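Local coordinates for protein cytochrome P450 (Zobellia galactanivorans, PDB 6G5O) that belongs to the cytochrome P450 family of heme proteins and holds protoporphyrin IX with its iron within a largely helical fold, at residues 82-85 with 86-90; 204-207 with 208-211. One frame throughout, in Å; residues are numbered along the deposited sequence.

Contact 1: 82-85 with 86-90; sequences VYRA and IVEPW. With HEM (protoporphyrin IX containing Fe), chain C.
R84 turns its CG away from its own backbone N (chi1 -173°) and then bends at chi2, while E88, one helical turn further on, sends its CG the same way round and stays extended; the two side chains meet on one flank of helix 79-92. By position helix 79-92 is probably helix C of the P450 fold, which contributes basic side chains, here R84 and H80, to the heme. E88 OE1 lies at the edge of the guanidinium, in its plane, 3.4 Å from R84 NE. The bond is nearly straight at NE but weak, and the carboxylate plane stands 76° from the guanidinium plane, so this is a salt bridge through one oxygen rather than a paired, fork-like one. The backbone carrying these side chains is helical, with I86 N bonded to V82 O at 3.3 Å and V87 N to Y83 O at 3.2 Å. E88 N to R84 O is weak, and P89 has no N-H to give, its CD sitting 3.4 Å from A85 O where the helix kinks. On a different flank, I86 CD1 comes obliquely to the Y83 ring, 4.4 Å from Y83 CD1, with F200 stacked on that ring. The far end of the R84 guanidinium is bonded elsewhere: NH1 to N329 O and, at 3.0 Å, to the HEM propionate oxygen O2D.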
loop_
_atom_site.group_PDB
_atom_site.type_symbol
_atom_site.label_atom_id
_atom_site.label_comp_id
_atom_site.label_asym_id
_atom_site.label_seq_id
_atom_site.Cartn_x
_atom_site.Cartn_y
_atom_site.Cartn_z
ATOM N N VAL A 82 17.089 10.879 -9.012
ATOM C CA VAL A 82 17.790 11.783 -8.114
ATOM C C VAL A 82 17.001 11.978 -6.788
ATOM O O VAL A 82 17.564 11.791 -5.711
ATOM C CB VAL A 82 18.031 13.165 -8.774
ATOM C CG1 VAL A 82 18.760 14.088 -7.805
ATOM C CG2 VAL A 82 18.838 13.061 -10.087
ATOM N N TYR A 83 15.712 12.344 -6.845
ATOM C CA TYR A 83 14.902 12.446 -5.612
ATOM C C TYR A 83 14.853 11.071 -4.882
ATOM O O TYR A 83 14.881 10.973 -3.666
ATOM C CB TYR A 83 13.474 12.829 -5.929
ATOM C CG TYR A 83 13.196 14.289 -6.205
ATOM C CD1 TYR A 83 13.529 15.260 -5.272
ATOM C CD2 TYR A 83 12.539 14.685 -7.365
ATOM C CE1 TYR A 83 13.230 16.590 -5.489
ATOM C CE2 TYR A 83 12.246 16.022 -7.603
ATOM C CZ TYR A 83 12.593 16.971 -6.654
ATOM O OH TYR A 83 12.329 18.304 -6.837
ATOM N N ARG A 84 14.717 10.025 -5.668
ATOM C CA ARG A 84 14.611 8.694 -5.129
ATOM C C ARG A 84 15.880 8.309 -4.354
ATOM O O ARG A 84 15.775 7.736 -3.271
ATOM C CB ARG A 84 14.294 7.670 -6.214
ATOM C CG ARG A 84 14.025 6.322 -5.531
ATOM C CD ARG A 84 13.014 5.454 -6.231
ATOM N NE ARG A 84 13.064 4.144 -5.645
ATOM C CZ ARG A 84 12.063 3.279 -5.597
ATOM N NH1 ARG A 84 10.866 3.584 -6.069
ATOM N NH2 ARG A 84 12.275 2.101 -5.005
ATOM N N ALA A 85 17.065 8.654 -4.883
ATOM C CA ALA A 85 18.348 8.364 -4.191
ATOM C C ALA A 85 18.482 9.132 -2.892
ATOM O O ALA A 85 19.102 8.636 -1.946
ATOM C CB ALA A 85 19.561 8.665 -5.085
ATOM N N ILE A 86 17.889 10.324 -2.821
ATOM C CA ILE A 86 17.825 11.046 -1.558
ATOM C C ILE A 86 17.028 10.311 -0.473
ATOM O O ILE A 86 17.471 10.224 0.645
ATOM C CB ILE A 86 17.170 12.427 -1.708
ATOM C CG1 ILE A 86 18.071 13.382 -2.475
ATOM C CG2 ILE A 86 16.906 13.036 -0.328
ATOM C CD1 ILE A 86 17.296 14.529 -3.105
ATOM N N VAL A 87 15.844 9.830 -0.797
ATOM C CA VAL A 87 14.956 9.290 0.239
ATOM C C VAL A 87 15.093 7.769 0.458
ATOM O O VAL A 87 14.586 7.248 1.425
ATOM C CB VAL A 87 13.477 9.637 -0.074
ATOM C CG1 VAL A 87 13.307 11.172 -0.132
ATOM C CG2 VAL A 87 13.019 8.988 -1.373
ATOM N N GLU A 88 15.763 7.058 -0.445
ATOM C CA GLU A 88 15.755 5.616 -0.357
ATOM C C GLU A 88 16.451 5.052 0.891
ATOM O O GLU A 88 15.971 4.054 1.433
ATOM C CB GLU A 88 16.273 4.939 -1.618
ATOM C CG GLU A 88 15.757 3.493 -1.712
ATOM C CD GLU A 88 15.789 2.881 -3.090
ATOM O OE1 GLU A 88 16.060 3.586 -4.103
ATOM O OE2 GLU A 88 15.550 1.652 -3.130
ATOM N N PRO A 89 17.577 5.645 1.329
ATOM C CA PRO A 89 18.169 5.092 2.550
ATOM C C PRO A 89 17.288 5.277 3.771
ATOM O O PRO A 89 17.265 4.397 4.630
ATOM C CB PRO A 89 19.496 5.834 2.694
ATOM C CG PRO A 89 19.822 6.350 1.295
ATOM C CD PRO A 89 18.479 6.582 0.632
ATOM N N TRP A 90 16.522 6.367 3.823
ATOM C CA TRP A 90 15.595 6.578 4.925
ATOM C C TRP A 90 14.581 5.425 4.996
ATOM O O TRP A 90 14.357 4.857 6.054
ATOM C CB TRP A 90 14.893 7.928 4.842
ATOM C CG TRP A 90 14.090 8.204 6.038
ATOM C CD1 TRP A 90 12.723 8.081 6.171
ATOM C CD2 TRP A 90 14.583 8.612 7.312
ATOM N NE1 TRP A 90 12.338 8.415 7.465
ATOM C CE2 TRP A 90 13.462 8.730 8.185
ATOM C CE3 TRP A 90 15.856 8.908 7.806
ATOM C CZ2 TRP A 90 13.587 9.123 9.499
ATOM C CZ3 TRP A 90 15.981 9.291 9.123
ATOM C CH2 TRP A 90 14.852 9.388 9.960
HETATM C CHA HEM C . 4.509 3.331 -4.547
HETATM C CHB HEM C . 1.736 -0.349 -3.098
HETATM C CHC HEM C . 2.787 0.627 1.499
HETATM C CHD HEM C . 5.020 4.626 0.106
HETATM C C1A HEM C . 3.683 2.230 -4.543
HETATM C C2A HEM C . 3.172 1.588 -5.709
HETATM C C3A HEM C . 2.425 0.578 -5.289
HETATM C C4A HEM C . 2.421 0.558 -3.876
HETATM C CMA HEM C . 1.720 -0.371 -6.201
HETATM C CAA HEM C . 3.442 1.907 -7.179
HETATM C CBA HEM C . 2.659 3.144 -7.588
HETATM C CGA HEM C . 2.978 3.551 -9.009
HETATM O O1A HEM C . 2.776 4.713 -9.353
HETATM O O2A HEM C . 3.455 2.768 -9.851
HETATM C C1B HEM C . 1.787 -0.398 -1.720
HETATM C C2B HEM C . 1.217 -1.464 -0.994
HETATM C C3B HEM C . 1.484 -1.199 0.329
HETATM C C4B HEM C . 2.268 0.077 0.333
HETATM C CMB HEM C . 0.430 -2.606 -1.561
HETATM C CAB HEM C . 1.211 -1.924 1.567
HETATM C CBB HEM C . 0.766 -3.163 1.652
HETATM C C1C HEM C . 3.495 1.800 1.542
HETATM C C2C HEM C . 3.852 2.481 2.704
HETATM C C3C HEM C . 4.443 3.657 2.314
HETATM C C4C HEM C . 4.455 3.649 0.896
HETATM C CMC HEM C . 3.647 2.024 4.114
HETATM C CAC HEM C . 5.027 4.707 3.160
HETATM C CBC HEM C . 5.077 4.749 4.488
HETATM C C1D HEM C . 5.099 4.540 -1.293
HETATM C C2D HEM C . 5.824 5.545 -2.093
HETATM C C3D HEM C . 5.712 5.190 -3.383
HETATM C C4D HEM C . 4.865 3.991 -3.372
HETATM C CMD HEM C . 6.584 6.693 -1.523
HETATM C CAD HEM C . 6.300 5.917 -4.579
HETATM C CBD HEM C . 7.620 5.343 -5.120
HETATM C CGD HEM C . 8.154 6.205 -6.280
HETATM O O1D HEM C . 7.402 7.067 -6.856
HETATM O O2D HEM C . 9.354 6.100 -6.710
HETATM N NA HEM C . 3.170 1.609 -3.415
HETATM N NB HEM C . 2.379 0.483 -0.912
HETATM N NC HEM C . 3.831 2.516 0.449
HETATM N ND HEM C . 4.564 3.646 -2.110
HETATM FE FE HEM C . 3.532 2.132 -1.560
HETATM O O HOH W 1 1.526 3.148 -1.639
#

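Contact 2: 204-207 with 208-211; sequences KLTK and EEVK
From K204 to T206 the backbone runs extended, and at K207 it drops into helical angles, so T206 is the N-cap of helix 207-220. The first turn is tied by V210 N to T206 O at 3.0 Å and by K211 N to K207 O at 2.9 Å. Side chains finish the end. T206 OG1 sits between its own backbone N and carbonyl carbon (chi1 62°), which points it back at the helix, where it accepts from E209 N at 3.1 Å. E209 CG lies beside its backbone N (chi1 -77°) and the extended chain reaches back to T206, where OE1 accepts from T206 N at 2.9 Å, met nearly head-on along the C-O bond. The same oxygen also takes the T206 hydroxyl as a donor at 3.0 Å, on its anti side and 27° out of the carboxylate plane. R203 makes a salt bridge to OE1 and Y83 of helix 79-92 bonds OE2, so the carboxylate of this buried residue is held at both oxygens. L205 crosses the E209 side chain at about a right angle, with L205 CD2 4.0 Å from E209 OE1, and L205 CB packs on V210 CG2 at 4.1 Å. On the outside, K207 pairs with D181. The reciprocal T206 and E209 bonds make a capping box, here at the start of helix 207-220, which probably corresponds to the N-terminal part of the I-helix of P450s.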
loop_
_atom_site.group_PDB
_atom_site.type_symbol
_atom_site.label_atom_id
_atom_site.label_comp_id
_atom_site.label_asym_id
_atom_site.label_seq_id
_atom_site.Cartn_x
_atom_site.Cartn_y
_atom_site.Cartn_z
ATOM N N LYS A 204 19.674 22.467 -0.717
ATOM C CA LYS A 204 18.779 21.865 0.238
ATOM C C LYS A 204 17.407 21.796 -0.387
ATOM O O LYS A 204 17.051 22.625 -1.201
ATOM C CB LYS A 204 18.710 22.661 1.534
ATOM C CG LYS A 204 20.032 22.833 2.255
ATOM C CD LYS A 204 20.679 21.554 2.811
ATOM C CE LYS A 204 21.558 21.922 4.025
ATOM N NZ LYS A 204 22.645 20.936 4.277
ATOM N N LEU A 205 16.639 20.783 -0.014
ATOM C CA LEU A 205 15.251 20.665 -0.473
ATOM C C LEU A 205 14.476 21.834 0.108
ATOM O O LEU A 205 14.781 22.260 1.223
ATOM C CB LEU A 205 14.624 19.329 -0.048
ATOM C CG LEU A 205 15.206 18.022 -0.605
ATOM C CD1 LEU A 205 14.495 16.784 -0.091
ATOM C CD2 LEU A 205 15.184 18.026 -2.117
ATOM N N THR A 206 13.537 22.380 -0.665
ATOM C CA THR A 206 12.612 23.378 -0.166
ATOM C C THR A 206 11.494 22.724 0.645
ATOM O O THR A 206 11.268 21.523 0.571
ATOM C CB THR A 206 11.881 24.090 -1.313
ATOM O OG1 THR A 206 11.122 23.118 -2.035
ATOM C CG2 THR A 206 12.869 24.810 -2.275
ATOM N N LYS A 207 10.752 23.558 1.360
ATOM C CA LYS A 207 9.633 23.111 2.139
ATOM C C LYS A 207 8.553 22.475 1.293
ATOM O O LYS A 207 7.920 21.505 1.756
ATOM C CB LYS A 207 9.047 24.261 2.923
ATOM C CG LYS A 207 9.976 24.821 3.965
ATOM C CD LYS A 207 9.218 25.870 4.766
ATOM C CE LYS A 207 10.130 26.579 5.763
ATOM N NZ LYS A 207 9.269 27.148 6.843
ATOM N N GLU A 208 8.342 23.026 0.083
ATOM C CA GLU A 208 7.406 22.475 -0.882
ATOM C C GLU A 208 7.788 21.063 -1.329
ATOM O O GLU A 208 6.893 20.209 -1.533
ATOM C CB GLU A 208 7.272 23.389 -2.117
ATOM C CG GLU A 208 6.315 22.934 -3.240
ATOM C CD GLU A 208 4.803 23.041 -2.897
ATOM O OE1 GLU A 208 4.439 23.319 -1.722
ATOM O OE2 GLU A 208 3.959 22.854 -3.821
ATOM N N GLU A 209 9.079 20.828 -1.536
ATOM C CA GLU A 209 9.547 19.486 -1.889
ATOM C C GLU A 209 9.368 18.534 -0.705
ATOM O O GLU A 209 8.946 17.431 -0.894
ATOM C CB GLU A 209 10.994 19.508 -2.354
ATOM C CG GLU A 209 11.131 20.029 -3.783
ATOM C CD GLU A 209 12.543 20.466 -4.093
ATOM O OE1 GLU A 209 13.076 21.242 -3.290
ATOM O OE2 GLU A 209 13.149 20.000 -5.088
ATOM N N VAL A 210 9.651 18.981 0.503
ATOM C CA VAL A 210 9.519 18.134 1.686
ATOM C C VAL A 210 8.063 17.765 1.841
ATOM O O VAL A 210 7.752 16.627 2.140
ATOM C CB VAL A 210 10.104 18.835 2.944
ATOM C CG1 VAL A 210 9.829 18.054 4.246
ATOM C CG2 VAL A 210 11.598 18.983 2.763
ATOM N N LYS A 211 7.167 18.708 1.566
ATOM C CA LYS A 211 5.752 18.453 1.708
ATOM C C LYS A 211 5.298 17.393 0.698
ATOM O O LYS A 211 4.468 16.527 1.002
ATOM C CB LYS A 211 4.978 19.755 1.510
ATOM C CG LYS A 211 3.470 19.634 1.629
ATOM C CD LYS A 211 2.796 20.971 1.365
ATOM C CE LYS A 211 1.269 20.842 1.370
ATOM N NZ LYS A 211 0.589 22.161 1.446
#

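Overall arrangement
Going from the N terminus, the chain first forms contact 1 within helix 79-92, and only after more than a hundred residues, twelve of them (155-166) not modelled, reaches contact 2 at the start of helix 207-220. Each lies in one continuous stretch, so neither closes a long loop; they follow in series, without nesting or crossing. In space the centres of contact 1 and contact 2 are about 13 Å apart, and the two meet directly. The Y83–E209 bond spans 2.6 Å between Y83 OH and E209 OE2, and L205 CD2 lies 4.2 Å from both Y83 CE1 and I86 CD1. The heme-binding helix is thereby joined, on a flank turned from its propionate arginine, to the capped start of the later helix.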